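Local coordinates for protein F420-reducing hydrogenase, subunit beta (Methanothermobacter marburgensis, PDB 4OMF) that probably serves as the FAD-binding, iron-sulfur subunit through which the hydrogenase passes electrons from hydrogen to coenzyme F420, at residues C[110-115]-C[124-129]; C[197-202]-C[252-257]; C[205-210]-C[215-220]. All coordinates share one frame; numbering follows the deposited sequence.

Interaction 1: residues C[110-115]-C[124-129]; sequences RKMQTY and DKIKLL. With KEN (N,N-dimethylmethanamine), chain P.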
loop_
_atom_site.group_PDB
_atom_site.type_symbol
_atom_site.label_atom_id
_atom_site.label_comp_id
_atom_site.label_asym_id
_atom_site.label_seq_id
_atom_site.Cartn_x
_atom_site.Cartn_y
_atom_site.Cartn_z
ATOM N N ARG C 110 10.557 9.270 -24.660
ATOM C CA ARG C 110 11.901 9.782 -24.929
ATOM C C ARG C 110 12.690 9.828 -23.618
ATOM O O ARG C 110 13.904 9.590 -23.601
ATOM C CB ARG C 110 11.851 11.176 -25.584
ATOM C CG ARG C 110 11.254 11.220 -26.992
ATOM C CD ARG C 110 11.865 10.188 -27.928
ATOM N NE ARG C 110 11.600 10.530 -29.325
ATOM C CZ ARG C 110 11.819 9.708 -30.345
ATOM N NH1 ARG C 110 11.541 10.092 -31.584
ATOM N NH2 ARG C 110 12.289 8.487 -30.124
ATOM N N LYS C 111 11.996 10.132 -22.523
ATOM C CA LYS C 111 12.644 10.123 -21.218
ATOM C C LYS C 111 13.113 8.712 -20.898
ATOM O O LYS C 111 14.207 8.525 -20.376
ATOM C CB LYS C 111 11.702 10.629 -20.104
ATOM C CG LYS C 111 12.353 10.606 -18.708
ATOM C CD LYS C 111 11.471 11.243 -17.655
ATOM C CE LYS C 111 12.053 10.973 -16.274
ATOM N NZ LYS C 111 11.219 11.583 -15.157
ATOM N N MET C 112 12.292 7.719 -21.236
ATOM C CA MET C 112 12.669 6.336 -20.986
ATOM C C MET C 112 13.898 5.964 -21.804
ATOM O O MET C 112 14.804 5.300 -21.291
ATOM C CB MET C 112 11.503 5.379 -21.308
ATOM C CG MET C 112 11.889 3.892 -21.307
ATOM S SD MET C 112 12.425 3.269 -22.931
ATOM C CE MET C 112 10.911 3.499 -23.906
ATOM N N GLN C 113 13.962 6.426 -23.060
ATOM C CA GLN C 113 15.062 5.991 -23.927
ATOM C C GLN C 113 16.387 6.590 -23.453
ATOM O O GLN C 113 17.432 5.942 -23.495
ATOM C CB GLN C 113 14.824 6.385 -25.385
ATOM C CG GLN C 113 13.666 5.665 -26.087
ATOM C CD GLN C 113 13.511 6.127 -27.536
ATOM O OE1 GLN C 113 13.231 7.302 -27.794
ATOM N NE2 GLN C 113 13.728 5.224 -28.478
ATOM N N THR C 114 16.330 7.833 -22.990
ATOM C CA THR C 114 17.531 8.526 -22.548
ATOM C C THR C 114 17.934 8.077 -21.147
ATOM O O THR C 114 19.136 7.953 -20.862
ATOM C CB THR C 114 17.312 10.048 -22.583
ATOM O OG1 THR C 114 17.059 10.427 -23.938
ATOM C CG2 THR C 114 18.555 10.797 -22.134
ATOM N N TYR C 115 16.933 7.835 -20.295
ATOM C CA TYR C 115 17.135 7.368 -18.914
ATOM C C TYR C 115 16.319 6.125 -18.554
ATOM O O TYR C 115 15.331 6.217 -17.822
ATOM C CB TYR C 115 16.767 8.482 -17.920
ATOM C CG TYR C 115 17.729 9.646 -17.952
ATOM C CD1 TYR C 115 18.953 9.562 -17.318
ATOM C CD2 TYR C 115 17.409 10.831 -18.618
ATOM C CE1 TYR C 115 19.837 10.631 -17.328
ATOM C CE2 TYR C 115 18.294 11.898 -18.647
ATOM C CZ TYR C 115 19.505 11.789 -18.000
ATOM O OH TYR C 115 20.410 12.830 -18.002
ATOM N N ASP C 124 16.026 0.710 -27.437
ATOM C CA ASP C 124 16.555 0.651 -28.790
ATOM C C ASP C 124 15.617 -0.065 -29.767
ATOM O O ASP C 124 15.860 -0.077 -30.971
ATOM C CB ASP C 124 17.927 -0.024 -28.775
ATOM C CG ASP C 124 18.928 0.739 -27.930
ATOM O OD1 ASP C 124 18.966 1.987 -28.047
ATOM O OD2 ASP C 124 19.656 0.105 -27.134
ATOM N N LYS C 125 14.543 -0.649 -29.251
ATOM C CA LYS C 125 13.588 -1.348 -30.113
ATOM C C LYS C 125 12.554 -0.438 -30.745
ATOM O O LYS C 125 11.853 -0.852 -31.667
ATOM C CB LYS C 125 12.895 -2.457 -29.309
ATOM C CG LYS C 125 13.881 -3.593 -29.028
ATOM C CD LYS C 125 13.365 -4.590 -28.020
ATOM C CE LYS C 125 14.475 -5.583 -27.617
ATOM N NZ LYS C 125 13.940 -6.543 -26.601
ATOM N N ILE C 126 12.438 0.785 -30.247
ATOM C CA ILE C 126 11.505 1.728 -30.838
ATOM C C ILE C 126 12.111 2.268 -32.137
ATOM O O ILE C 126 13.165 2.914 -32.117
ATOM C CB ILE C 126 11.174 2.854 -29.857
ATOM C CG1 ILE C 126 10.579 2.249 -28.584
ATOM C CG2 ILE C 126 10.216 3.864 -30.492
ATOM C CD1 ILE C 126 10.148 3.256 -27.588
ATOM N N LYS C 127 11.484 1.960 -33.269
ATOM C CA LYS C 127 12.047 2.335 -34.569
ATOM C C LYS C 127 11.275 3.475 -35.250
ATOM O O LYS C 127 11.795 4.157 -36.128
ATOM C CB LYS C 127 12.095 1.132 -35.512
ATOM C CG LYS C 127 12.888 -0.056 -34.959
ATOM C CD LYS C 127 14.347 0.304 -34.669
ATOM C CE LYS C 127 15.098 -0.878 -34.031
ATOM N NZ LYS C 127 16.491 -0.484 -33.683
ATOM N N LEU C 128 10.025 3.667 -34.851
ATOM C CA LEU C 128 9.221 4.743 -35.432
ATOM C C LEU C 128 8.235 5.270 -34.416
ATOM O O LEU C 128 7.326 4.555 -33.979
ATOM C CB LEU C 128 8.477 4.257 -36.663
ATOM C CG LEU C 128 7.484 5.213 -37.326
ATOM C CD1 LEU C 128 8.192 6.433 -37.870
ATOM C CD2 LEU C 128 6.770 4.475 -38.412
ATOM N N LEU C 129 8.417 6.520 -34.037
ATOM C CA LEU C 129 7.511 7.154 -33.089
ATOM C C LEU C 129 6.752 8.241 -33.827
ATOM O O LEU C 129 7.314 9.287 -34.127
ATOM C CB LEU C 129 8.287 7.718 -31.891
ATOM C CG LEU C 129 7.591 8.054 -30.561
ATOM C CD1 LEU C 129 8.591 8.679 -29.582
ATOM C CD2 LEU C 129 6.409 8.978 -30.743
HETATM C CA1 KEN P . 14.439 7.630 -33.670
HETATM C CB1 KEN P . 14.651 6.211 -31.607
HETATM C CC1 KEN P . 12.404 6.669 -32.510
HETATM N NE1 KEN P . 13.862 6.462 -32.872
#
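Leu129 lays its CD1 methyl over the middle of one face of the Arg110 guanidinium, 3.5 Å from CZ. The two side chains arrive from opposite directions. The Arg110 chain is bent at chi2 (-50°), which brings its flat end nearer to the strand. A bond within the helix fixes the rotation of that end: NH2 donates to Gln113 OE1 at 2.8 Å, on a lone pair of the amide oxygen and in the guanidinium plane. NE and NH1 are also held, by Leu202 O and by a salt bridge to Asp204. All three nitrogens of this buried charge thus have partners.

Ile126 has the largest buried surface of the contact. Its CB lies 3.7 Å from Gln113 NE2, and its CD1 meets Met112 CE tip to tip at 3.8 Å. NE2 itself is hydrogen-bonded to Ala123 O. The bound N,N-dimethylmethanamine sits beside Arg110 and Gln113, with its CC1 methyl at the guanidinium edge and its CB1 3.4 Å from Gln113 NE2.

Helix 103-114 and strand 126-132 belong to the beta-alpha-beta unit that starts with strand 97-101. Their short segments run at 154°, close to antiparallel. Leu129 also packs on Thr99 and Ala101 of strand 97-101, while Leu128 faces helix 28-39.

Interaction 2: residues C[197-202]-C[252-257]; sequences DYVAEL and GLLEKL. With FAD (flavin-adenine dinucleotide), chain R.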
loop_
_atom_site.group_PDB
_atom_site.type_symbol
_atom_site.label_atom_id
_atom_site.label_comp_id
_atom_site.label_asym_id
_atom_site.label_seq_id
_atom_site.Cartn_x
_atom_site.Cartn_y
_atom_site.Cartn_z
ATOM N N ASP C 197 3.923 21.692 -25.399
ATOM C CA ASP C 197 4.238 21.011 -26.650
ATOM C C ASP C 197 2.952 20.772 -27.453
ATOM O O ASP C 197 2.129 19.932 -27.085
ATOM C CB ASP C 197 4.961 19.689 -26.320
ATOM C CG ASP C 197 5.605 19.007 -27.529
ATOM O OD1 ASP C 197 5.172 19.210 -28.685
ATOM O OD2 ASP C 197 6.545 18.214 -27.289
ATOM N N TYR C 198 2.795 21.514 -28.551
ATOM C CA TYR C 198 1.614 21.372 -29.391
ATOM C C TYR C 198 1.813 20.359 -30.509
ATOM O O TYR C 198 0.962 19.509 -30.742
ATOM C CB TYR C 198 1.214 22.723 -29.994
ATOM C CG TYR C 198 -0.032 22.643 -30.853
ATOM C CD1 TYR C 198 -1.209 22.111 -30.346
ATOM C CD2 TYR C 198 -0.034 23.095 -32.161
ATOM C CE1 TYR C 198 -2.351 22.042 -31.118
ATOM C CE2 TYR C 198 -1.182 23.022 -32.940
ATOM C CZ TYR C 198 -2.332 22.498 -32.403
ATOM O OH TYR C 198 -3.481 22.413 -33.153
ATOM N N VAL C 199 2.936 20.460 -31.214
ATOM C CA VAL C 199 3.106 19.669 -32.422
ATOM C C VAL C 199 3.983 18.438 -32.212
ATOM O O VAL C 199 4.600 17.952 -33.163
ATOM C CB VAL C 199 3.691 20.519 -33.577
ATOM C CG1 VAL C 199 2.633 21.479 -34.136
ATOM C CG2 VAL C 199 4.928 21.289 -33.129
ATOM N N ALA C 200 4.004 17.912 -30.990
ATOM C CA ALA C 200 4.774 16.695 -30.686
ATOM C C ALA C 200 6.224 16.864 -31.152
ATOM O O ALA C 200 6.682 16.164 -32.049
ATOM C CB ALA C 200 4.143 15.458 -31.342
ATOM N N GLU C 201 6.920 17.813 -30.540
ATOM C CA GLU C 201 8.243 18.227 -30.977
ATOM C C GLU C 201 9.315 17.149 -30.899
ATOM O O GLU C 201 10.348 17.285 -31.541
ATOM C CB GLU C 201 8.692 19.438 -30.157
ATOM C CG GLU C 201 7.784 20.652 -30.365
ATOM C CD GLU C 201 8.106 21.818 -29.443
ATOM O OE1 GLU C 201 9.281 21.942 -29.031
ATOM O OE2 GLU C 201 7.178 22.608 -29.136
ATOM N N LEU C 202 9.095 16.093 -30.115
ATOM C CA LEU C 202 10.148 15.099 -29.934
ATOM C C LEU C 202 9.894 13.809 -30.725
ATOM O O LEU C 202 10.647 12.843 -30.604
ATOM C CB LEU C 202 10.324 14.778 -28.437
ATOM C CG LEU C 202 10.735 16.004 -27.594
ATOM C CD1 LEU C 202 10.838 15.697 -26.097
ATOM C CD2 LEU C 202 12.036 16.581 -28.099
ATOM N N GLY C 252 0.835 29.438 -40.938
ATOM C CA GLY C 252 0.541 30.558 -40.060
ATOM C C GLY C 252 -0.398 30.174 -38.925
ATOM O O GLY C 252 -0.228 30.604 -37.777
ATOM N N LEU C 253 -1.397 29.355 -39.237
ATOM C CA LEU C 253 -2.372 28.968 -38.225
ATOM C C LEU C 253 -1.732 27.997 -37.240
ATOM O O LEU C 253 -1.960 28.087 -36.043
ATOM C CB LEU C 253 -3.615 28.344 -38.866
ATOM C CG LEU C 253 -4.665 27.767 -37.913
ATOM C CD1 LEU C 253 -5.195 28.833 -36.943
ATOM C CD2 LEU C 253 -5.813 27.095 -38.674
ATOM N N LEU C 254 -0.918 27.084 -37.757
ATOM C CA LEU C 254 -0.210 26.128 -36.913
ATOM C C LEU C 254 0.698 26.875 -35.936
ATOM O O LEU C 254 0.694 26.607 -34.738
ATOM C CB LEU C 254 0.600 25.140 -37.768
ATOM C CG LEU C 254 1.205 23.935 -37.041
ATOM C CD1 LEU C 254 0.142 23.144 -36.286
ATOM C CD2 LEU C 254 1.934 23.027 -38.020
ATOM N N GLU C 255 1.475 27.824 -36.450
ATOM C CA GLU C 255 2.376 28.584 -35.594
ATOM C C GLU C 255 1.603 29.419 -34.573
ATOM O O GLU C 255 2.052 29.594 -33.444
ATOM C CB GLU C 255 3.280 29.477 -36.438
ATOM C CG GLU C 255 4.226 28.671 -37.331
ATOM C CD GLU C 255 4.937 29.522 -38.380
ATOM O OE1 GLU C 255 4.391 30.571 -38.787
ATOM O OE2 GLU C 255 6.041 29.130 -38.805
ATOM N N LYS C 256 0.430 29.918 -34.960
ATOM C CA LYS C 256 -0.357 30.724 -34.032
ATOM C C LYS C 256 -0.778 29.872 -32.840
ATOM O O LYS C 256 -0.563 30.246 -31.691
ATOM C CB LYS C 256 -1.595 31.305 -34.699
ATOM C CG LYS C 256 -2.311 32.333 -33.818
ATOM C CD LYS C 256 -3.819 32.289 -33.993
ATOM C CE LYS C 256 -4.226 32.530 -35.437
ATOM N NZ LYS C 256 -5.680 32.249 -35.644
ATOM N N LEU C 257 -1.369 28.723 -33.130
ATOM C CA LEU C 257 -1.858 27.834 -32.067
ATOM C C LEU C 257 -0.717 27.311 -31.176
ATOM O O LEU C 257 -0.867 27.266 -29.957
ATOM C CB LEU C 257 -2.652 26.673 -32.672
ATOM C CG LEU C 257 -3.918 27.137 -33.421
ATOM C CD1 LEU C 257 -4.705 25.972 -33.980
ATOM C CD2 LEU C 257 -4.805 27.962 -32.515
HETATM P PA FAD R . -5.520 7.918 -38.484
HETATM O O1A FAD R . -6.952 8.340 -38.286
HETATM O O2A FAD R . -5.057 7.101 -39.655
HETATM O O5B FAD R . -5.074 7.137 -37.169
HETATM C C5B FAD R . -5.260 7.846 -35.936
HETATM C C4B FAD R . -4.291 7.247 -34.914
HETATM O O4B FAD R . -4.403 7.968 -33.686
HETATM C C3B FAD R . -4.651 5.793 -34.636
HETATM O O3B FAD R . -3.499 4.940 -34.713
HETATM C C2B FAD R . -5.167 5.832 -33.205
HETATM O O2B FAD R . -4.814 4.630 -32.503
HETATM C C1B FAD R . -4.483 7.049 -32.609
HETATM N N9A FAD R . -5.303 7.610 -31.521
HETATM C C8A FAD R . -6.600 7.953 -31.612
HETATM N N7A FAD R . -7.046 8.451 -30.434
HETATM C C5A FAD R . -5.989 8.421 -29.575
HETATM C C6A FAD R . -5.772 8.782 -28.155
HETATM N N6A FAD R . -6.781 9.274 -27.388
HETATM N N1A FAD R . -4.536 8.604 -27.662
HETATM C C2A FAD R . -3.526 8.083 -28.390
HETATM N N3A FAD R . -3.649 7.716 -29.688
HETATM C C4A FAD R . -4.848 7.869 -30.304
HETATM N N1 FAD R . -4.838 17.405 -34.200
HETATM C C2 FAD R . -4.507 18.747 -34.373
HETATM O O2 FAD R . -4.274 19.164 -35.525
HETATM N N3 FAD R . -4.492 19.587 -33.268
HETATM C C4 FAD R . -4.748 19.101 -32.002
HETATM O O4 FAD R . -4.685 19.885 -31.029
HETATM C C4X FAD R . -5.684 18.003 -31.921
HETATM N N5 FAD R . -6.037 17.573 -30.544
HETATM C C5X FAD R . -5.818 16.137 -30.332
HETATM C C6 FAD R . -6.081 15.692 -29.025
HETATM C C7 FAD R . -6.120 14.319 -28.751
HETATM C C7M FAD R . -6.390 13.827 -27.336
HETATM C C8 FAD R . -5.913 13.425 -29.799
HETATM C C8M FAD R . -5.935 11.918 -29.633
HETATM C C9 FAD R . -5.664 13.866 -31.117
HETATM C C9A FAD R . -5.707 15.233 -31.411
HETATM N N10 FAD R . -5.359 15.690 -32.709
HETATM C C10 FAD R . -5.467 17.030 -33.035
HETATM C "C1'" FAD R . -4.811 14.812 -33.761
HETATM C "C2'" FAD R . -5.838 14.276 -34.724
HETATM O "O2'" FAD R . -7.118 14.339 -34.287
HETATM C "C3'" FAD R . -5.444 13.140 -35.335
HETATM O "O3'" FAD R . -5.447 12.055 -34.523
HETATM C "C4'" FAD R . -4.234 13.237 -36.248
HETATM O "O4'" FAD R . -4.378 14.288 -37.227
HETATM C "C5'" FAD R . -3.960 11.897 -36.939
HETATM O "O5'" FAD R . -4.900 11.696 -37.985
HETATM P P FAD R . -4.627 10.635 -39.151
HETATM O O1P FAD R . -3.233 10.910 -39.670
HETATM O O2P FAD R . -5.765 10.658 -40.128
HETATM O O3P FAD R . -4.572 9.227 -38.335
#
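Tyr198 directs one edge of its ring at Leu254, whose CD1 methyl lies near the ring plane, 3.6 Å from CE2. The other edge belongs to the flavin: FAD O4 lies near the plane on the CE1 side, 3.2 Å from that carbon. The ring therefore stands between the helix and the pyrimidine end of the isoalloxazine. Leu257 approaches the same ring obliquely. Its CB is 3.9 Å from CE2, and its CD1 methyl reaches the hydroxyl.

The Tyr198 side chain has CG anti to the backbone N (chi1 -179°). This carries the hydroxyl out to the cofactor, where FAD N3 donates to OH at 3.0 Å, with an angle of 162° at the hydrogen. The flavin imide N-H is thus bonded to a side chain that itself packs against a helix.

The segment 197-202 is an irregular loop between strands 176-180 and 205-208. Tyr198 and Val199 of this loop pack on the first turns of helix 251-275, the last helix of the chain, and Tyr198 lines the FAD pocket. The backbone of Tyr198 is bonded to that of Cys134, a residue of the iron-sulfur site, and its side chain lies about 7 Å from the cluster.

A leucine in place of Tyr198 would probably leave the flavin N3 without its acceptor and open a gap between Leu254, Leu257 and the cofactor.

Val199 is the second residue of the loop to meet the helix. Its CG1 touches Leu254 CD1 at 3.7 Å, so this one methyl fits against both Tyr198 and Val199. Within the loop, Asp197 OD1 accepts a hydrogen bond from Glu201 N at 2.9 Å through its syn lone pair, which ties the loop across its turn. Glu201 in turn makes a salt bridge to Lys262, further along the same helix.

Interaction 3: residues C[205-210]-C[215-220]; sequences VSTGSV and GWSTVI. With FAD (flavin-adenine dinucleotide), chain R.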
loop_
_atom_site.group_PDB
_atom_site.type_symbol
_atom_site.label_atom_id
_atom_site.label_comp_id
_atom_site.label_asym_id
_atom_site.label_seq_id
_atom_site.Cartn_x
_atom_site.Cartn_y
_atom_site.Cartn_z
ATOM N N VAL C 205 8.241 11.747 -36.608
ATOM C CA VAL C 205 7.392 12.462 -37.573
ATOM C C VAL C 205 6.182 12.895 -36.781
ATOM O O VAL C 205 5.669 12.093 -36.001
ATOM C CB VAL C 205 6.884 11.568 -38.726
ATOM C CG1 VAL C 205 6.286 12.410 -39.841
ATOM C CG2 VAL C 205 7.945 10.667 -39.235
ATOM N N SER C 206 5.710 14.122 -36.983
ATOM C CA SER C 206 4.541 14.613 -36.253
ATOM C C SER C 206 3.424 14.995 -37.228
ATOM O O SER C 206 3.695 15.538 -38.294
ATOM C CB SER C 206 4.915 15.823 -35.389
ATOM O OG SER C 206 6.033 15.564 -34.550
ATOM N N THR C 207 2.170 14.717 -36.879
ATOM C CA THR C 207 1.107 15.020 -37.822
ATOM C C THR C 207 -0.183 15.451 -37.122
ATOM O O THR C 207 -0.439 15.085 -35.975
ATOM C CB THR C 207 0.877 13.786 -38.774
ATOM O OG1 THR C 207 -0.076 14.095 -39.801
ATOM C CG2 THR C 207 0.404 12.574 -37.987
ATOM N N GLY C 208 -0.969 16.267 -37.817
ATOM C CA GLY C 208 -2.239 16.748 -37.299
ATOM C C GLY C 208 -3.036 17.376 -38.422
ATOM O O GLY C 208 -2.592 17.400 -39.569
ATOM N N SER C 209 -4.218 17.887 -38.102
ATOM C CA SER C 209 -5.074 18.465 -39.133
ATOM C C SER C 209 -4.759 19.928 -39.366
ATOM O O SER C 209 -4.915 20.432 -40.481
ATOM C CB SER C 209 -6.557 18.325 -38.761
ATOM O OG SER C 209 -6.821 18.976 -37.529
ATOM N N VAL C 210 -4.347 20.621 -38.308
ATOM C CA VAL C 210 -4.206 22.076 -38.378
ATOM C C VAL C 210 -3.202 22.523 -39.434
ATOM O O VAL C 210 -2.076 22.033 -39.490
ATOM C CB VAL C 210 -3.813 22.651 -37.013
ATOM C CG1 VAL C 210 -3.492 24.137 -37.124
ATOM C CG2 VAL C 210 -4.952 22.413 -36.026
ATOM N N GLY C 215 -9.413 16.380 -44.735
ATOM C CA GLY C 215 -9.002 15.143 -45.380
ATOM C C GLY C 215 -7.521 15.124 -45.690
ATOM O O GLY C 215 -7.001 14.170 -46.285
ATOM N N TRP C 216 -6.838 16.190 -45.292
ATOM C CA TRP C 216 -5.390 16.293 -45.456
ATOM C C TRP C 216 -4.748 16.544 -44.110
ATOM O O TRP C 216 -5.428 16.932 -43.142
ATOM C CB TRP C 216 -5.021 17.420 -46.418
ATOM C CG TRP C 216 -5.385 17.149 -47.835
ATOM C CD1 TRP C 216 -6.634 17.201 -48.386
ATOM C CD2 TRP C 216 -4.488 16.794 -48.893
ATOM N NE1 TRP C 216 -6.569 16.897 -49.725
ATOM C CE2 TRP C 216 -5.262 16.645 -50.062
ATOM C CE3 TRP C 216 -3.103 16.584 -48.965
ATOM C CZ2 TRP C 216 -4.699 16.300 -51.293
ATOM C CZ3 TRP C 216 -2.545 16.239 -50.191
ATOM C CH2 TRP C 216 -3.346 16.100 -51.337
ATOM N N SER C 217 -3.442 16.315 -44.040
ATOM C CA SER C 217 -2.695 16.469 -42.782
ATOM C C SER C 217 -1.436 17.295 -42.971
ATOM O O SER C 217 -0.798 17.217 -44.018
ATOM C CB SER C 217 -2.279 15.117 -42.212
ATOM O OG SER C 217 -3.385 14.349 -41.802
ATOM N N THR C 218 -1.057 18.036 -41.933
ATOM C CA THR C 218 0.218 18.745 -41.905
ATOM C C THR C 218 1.258 17.838 -41.259
ATOM O O THR C 218 1.112 17.434 -40.098
ATOM C CB THR C 218 0.099 20.068 -41.143
ATOM O OG1 THR C 218 -0.945 20.861 -41.733
ATOM C CG2 THR C 218 1.412 20.824 -41.173
ATOM N N VAL C 219 2.285 17.489 -42.035
ATOM C CA VAL C 219 3.255 16.460 -41.648
ATOM C C VAL C 219 4.643 17.060 -41.469
ATOM O O VAL C 219 5.233 17.575 -42.415
ATOM C CB VAL C 219 3.344 15.342 -42.713
ATOM C CG1 VAL C 219 4.341 14.264 -42.292
ATOM C CG2 VAL C 219 1.976 14.729 -42.962
ATOM N N ILE C 220 5.156 16.964 -40.254
ATOM C CA ILE C 220 6.452 17.532 -39.902
ATOM C C ILE C 220 7.444 16.393 -39.692
ATOM O O ILE C 220 7.285 15.624 -38.746
ATOM C CB ILE C 220 6.343 18.356 -38.609
ATOM C CG1 ILE C 220 5.383 19.536 -38.790
ATOM C CG2 ILE C 220 7.718 18.852 -38.183
ATOM C CD1 ILE C 220 4.997 20.193 -37.470
HETATM P PA FAD R . -5.520 7.918 -38.484
HETATM O O1A FAD R . -6.952 8.340 -38.286
HETATM O O2A FAD R . -5.057 7.101 -39.655
HETATM O O5B FAD R . -5.074 7.137 -37.169
HETATM C C5B FAD R . -5.260 7.846 -35.936
HETATM C C4B FAD R . -4.291 7.247 -34.914
HETATM O O4B FAD R . -4.403 7.968 -33.686
HETATM C C3B FAD R . -4.651 5.793 -34.636
HETATM O O3B FAD R . -3.499 4.940 -34.713
HETATM C C2B FAD R . -5.167 5.832 -33.205
HETATM O O2B FAD R . -4.814 4.630 -32.503
HETATM C C1B FAD R . -4.483 7.049 -32.609
HETATM N N9A FAD R . -5.303 7.610 -31.521
HETATM C C8A FAD R . -6.600 7.953 -31.612
HETATM N N7A FAD R . -7.046 8.451 -30.434
HETATM C C5A FAD R . -5.989 8.421 -29.575
HETATM C C6A FAD R . -5.772 8.782 -28.155
HETATM N N6A FAD R . -6.781 9.274 -27.388
HETATM N N1A FAD R . -4.536 8.604 -27.662
HETATM C C2A FAD R . -3.526 8.083 -28.390
HETATM N N3A FAD R . -3.649 7.716 -29.688
HETATM C C4A FAD R . -4.848 7.869 -30.304
HETATM N N1 FAD R . -4.838 17.405 -34.200
HETATM C C2 FAD R . -4.507 18.747 -34.373
HETATM O O2 FAD R . -4.274 19.164 -35.525
HETATM N N3 FAD R . -4.492 19.587 -33.268
HETATM C C4 FAD R . -4.748 19.101 -32.002
HETATM O O4 FAD R . -4.685 19.885 -31.029
HETATM C C4X FAD R . -5.684 18.003 -31.921
HETATM N N5 FAD R . -6.037 17.573 -30.544
HETATM C C5X FAD R . -5.818 16.137 -30.332
HETATM C C6 FAD R . -6.081 15.692 -29.025
HETATM C C7 FAD R . -6.120 14.319 -28.751
HETATM C C7M FAD R . -6.390 13.827 -27.336
HETATM C C8 FAD R . -5.913 13.425 -29.799
HETATM C C8M FAD R . -5.935 11.918 -29.633
HETATM C C9 FAD R . -5.664 13.866 -31.117
HETATM C C9A FAD R . -5.707 15.233 -31.411
HETATM N N10 FAD R . -5.359 15.690 -32.709
HETATM C C10 FAD R . -5.467 17.030 -33.035
HETATM C "C1'" FAD R . -4.811 14.812 -33.761
HETATM C "C2'" FAD R . -5.838 14.276 -34.724
HETATM O "O2'" FAD R . -7.118 14.339 -34.287
HETATM C "C3'" FAD R . -5.444 13.140 -35.335
HETATM O "O3'" FAD R . -5.447 12.055 -34.523
HETATM C "C4'" FAD R . -4.234 13.237 -36.248
HETATM O "O4'" FAD R . -4.378 14.288 -37.227
HETATM C "C5'" FAD R . -3.960 11.897 -36.939
HETATM O "O5'" FAD R . -4.900 11.696 -37.985
HETATM P P FAD R . -4.627 10.635 -39.151
HETATM O O1P FAD R . -3.233 10.910 -39.670
HETATM O O2P FAD R . -5.765 10.658 -40.128
HETATM O O3P FAD R . -4.572 9.227 -38.335
HETATM O O HOH W 1 -2.611 13.559 -39.359
#
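Thr218 closes the turn end of the two strands: its OG1 donates to Val210 O at 2.8 Å, from above the carbonyl plane. Next to it Thr218 N bonds to Gly208 O, and Gly208 N returns a weak bond to Thr218 O. Ser206 and Ile220 form the other hydrogen-bonded pair, with both N-to-O distances 2.8 Å. Thr207 and Val219 make the non-hydrogen-bonded pair between them. Val205 CG1 packs on Val219 CG1 at 3.6 Å.

Beyond the strand, the backbone turns its N-H groups to the flavin. Ser209 N at 2.9 Å and Val210 N at 3.1 Å both donate to FAD O2. A CB on Gly208 would clash with that oxygen. With OG1 anti to the backbone N (chi1 -174°), Thr207 turns its hydroxyl to a water 2.6 Å away, shared with Ser217 OG. The water also bonds to FAD O4' and donates to O1P. Ser217 OG is further bonded to Gly26 N, and Ser206 OG to Ala200 O.

This is an antiparallel beta hairpin in the middle of the mixed sheet. Its turn end forms one wall of the FAD site, holding the flavin carbonyl by main-chain N-H groups and the phosphate through water.

In the fold
Interaction 1 comes first along the chain. Interaction 3 is nested inside the loop closed by interaction 2. Strands 126-132 and 205-208 are neighbours in the mixed sheet, so interactions 1 and 3 share it, with centres about 22 Å apart. Interactions 2 and 3 are closer, about 11 Å between centres, and both touch FAD. They meet where Ala200 O lies 2.7 Å from Ser206 OG, and where Val210 packs on Tyr198 and Leu257. Interaction 1 reaches the loop 197-202 through Arg110 NE, 2.8 Å from Leu202 O. This loop thus joins helix 103-114, the hairpin and helix 251-275; its Tyr198 end lies at the flavin, near the iron-sulfur cluster.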